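Local coordinates for regulatory protein E2 (Bovine papillomavirus type 1, PDB 2JEX), which is a viral regulator, present as its N-terminal transactivation domain, that controls viral transcription and probably aids replication initiation by improving the specificity of E1 binding to DNA, at residues A[36-39]-A[40-44]. The protein carries 1 engineered substitution. Residues are numbered along the deposited sequence; the frame is centred on the assembly and turned at random.
Sequences VRTE and NTLLY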
loop_
_atom_site.group_PDB
_atom_site.type_symbol
_atom_site.label_atom_id
_atom_site.label_comp_id
_atom_site.label_asym_id
_atom_site.label_seq_id
_atom_site.Cartn_x
_atom_site.Cartn_y
_atom_site.Cartn_z
ATOM N N VAL A 36 8.986 -3.019 -13.743
ATOM C CA VAL A 36 7.759 -2.245 -13.999
ATOM C C VAL A 36 8.131 -0.849 -14.492
ATOM O O VAL A 36 7.526 -0.336 -15.439
ATOM C CB VAL A 36 6.809 -2.159 -12.766
ATOM C CG1 VAL A 36 5.547 -1.345 -13.110
ATOM C CG2 VAL A 36 6.393 -3.559 -12.275
ATOM N N ARG A 37 9.154 -0.270 -13.862
ATOM C CA ARG A 37 9.700 1.035 -14.218
ATOM C C ARG A 37 10.206 1.061 -15.659
ATOM O O ARG A 37 9.831 1.939 -16.440
ATOM C CB ARG A 37 10.838 1.381 -13.265
ATOM C CG ARG A 37 11.583 2.648 -13.620
ATOM C CD ARG A 37 12.654 2.943 -12.597
ATOM N NE ARG A 37 13.334 4.208 -12.865
ATOM C CZ ARG A 37 14.192 4.784 -12.031
ATOM N NH1 ARG A 37 14.484 4.202 -10.878
ATOM N NH2 ARG A 37 14.767 5.938 -12.354
ATOM N N THR A 38 11.069 0.100 -15.985
ATOM C CA THR A 38 11.615 -0.064 -17.320
ATOM C C THR A 38 10.489 -0.162 -18.359
ATOM O O THR A 38 10.455 0.640 -19.278
ATOM C CB THR A 38 12.592 -1.277 -17.374
ATOM O OG1 THR A 38 13.593 -1.112 -16.361
ATOM C CG2 THR A 38 13.274 -1.409 -18.752
ATOM N N GLU A 39 9.544 -1.089 -18.170
ATOM C CA GLU A 39 8.426 -1.275 -19.116
ATOM C C GLU A 39 7.661 0.016 -19.405
ATOM O O GLU A 39 7.460 0.384 -20.559
ATOM C CB GLU A 39 7.448 -2.358 -18.630
ATOM C CG GLU A 39 6.200 -2.504 -19.516
ATOM C CD GLU A 39 5.192 -3.524 -18.994
ATOM O OE1 GLU A 39 5.280 -3.922 -17.814
ATOM O OE2 GLU A 39 4.306 -3.934 -19.769
ATOM N N ASN A 40 7.249 0.706 -18.356
ATOM C CA ASN A 40 6.458 1.906 -18.524
ATOM C C ASN A 40 7.247 3.117 -18.963
ATOM O O ASN A 40 6.677 4.039 -19.545
ATOM C CB ASN A 40 5.640 2.182 -17.270
ATOM C CG ASN A 40 4.587 1.143 -17.060
ATOM O OD1 ASN A 40 3.549 1.158 -17.717
ATOM N ND2 ASN A 40 4.862 0.198 -16.178
ATOM N N THR A 41 8.553 3.111 -18.699
ATOM C CA THR A 41 9.437 4.157 -19.197
ATOM C C THR A 41 9.578 4.030 -20.710
ATOM O O THR A 41 9.440 5.026 -21.419
ATOM C CB THR A 41 10.838 4.124 -18.512
ATOM O OG1 THR A 41 10.680 4.333 -17.100
ATOM C CG2 THR A 41 11.749 5.197 -19.075
ATOM N N LEU A 42 9.838 2.810 -21.189
ATOM C CA LEU A 42 10.026 2.558 -22.617
ATOM C C LEU A 42 8.740 2.888 -23.362
ATOM O O LEU A 42 8.764 3.547 -24.399
ATOM C CB LEU A 42 10.417 1.097 -22.886
ATOM C CG LEU A 42 11.639 0.464 -22.207
ATOM C CD1 LEU A 42 11.473 -1.047 -22.208
ATOM C CD2 LEU A 42 12.964 0.871 -22.869
ATOM N N LEU A 43 7.627 2.443 -22.792
ATOM C CA LEU A 43 6.301 2.654 -23.351
ATOM C C LEU A 43 5.955 4.136 -23.417
ATOM O O LEU A 43 5.374 4.598 -24.406
ATOM C CB LEU A 43 5.251 1.884 -22.530
ATOM C CG LEU A 43 5.192 0.357 -22.634
ATOM C CD1 LEU A 43 4.111 -0.174 -21.707
ATOM C CD2 LEU A 43 4.943 -0.115 -24.071
ATOM N N TYR A 44 6.328 4.875 -22.374
ATOM C CA TYR A 44 6.118 6.317 -22.339
ATOM C C TYR A 44 6.975 7.005 -23.390
ATOM O O TYR A 44 6.497 7.883 -24.110
ATOM C CB TYR A 44 6.406 6.880 -20.937
ATOM C CG TYR A 44 6.273 8.384 -20.842
ATOM C CD1 TYR A 44 5.019 8.997 -20.845
ATOM C CD2 TYR A 44 7.408 9.199 -20.743
ATOM C CE1 TYR A 44 4.896 10.381 -20.766
ATOM C CE2 TYR A 44 7.297 10.585 -20.656
ATOM C CZ TYR A 44 6.038 11.169 -20.674
ATOM O OH TYR A 44 5.919 12.537 -20.590
HETATM O O HOH W 1 12.416 5.567 -15.187
#
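Val-36 and Asn-40 sit one helical turn apart, and the carbonyl oxygen of Val-36 takes two N-H groups from Asn-40. Backbone N of Asn-40 supplies the usual helical bond to the carbonyl four residues back, while ND2 folds back to O of Val-36 at 2.8 Å, reaching it from the opposite face of the peptide plane in a somewhat bent bond (N-H...O 150°). With CG beside its own backbone N (chi1 -67°), the short amide of Asn-40 is well placed for this return, and its ND2 also lies 3.5 Å from CG1 of Val-36. The next carbonyl is also shared: backbone N and OG1 of Thr-41 both donate to O of Arg-37, OG1 from above the carbonyl plane at 2.6 Å. Threonine suits this place because its beta-hydroxyl lies close enough to the backbone to reach the preceding turn. That hydroxyl also accepts from a water, which in turn takes the N-H of Arg-37 NE in the plane of the guanidinium, bridging the two side chains.

All this belongs to helix 26-48, the middle of three long helices in the transactivation domain, between helices 4-21 and 62-83. Arg-37 is long enough to extend to Gln-76 on the latter; the carboxylate of Glu-39 is held by Gln-12 and Gln-15 on the former.

Apolar contacts follow the same spacing. Glutamate joins that carboxylate to an aliphatic stem, and the extended Glu-39 offers CG to CD1 of Leu-43 at 3.8 Å, while Leu-43 continues onto Leu-8 and Cys-65. In a separate pair, side by side and pointing the same way, the methyl CG2 of Thr-38 meets CD1 of Leu-42 at 3.9 Å.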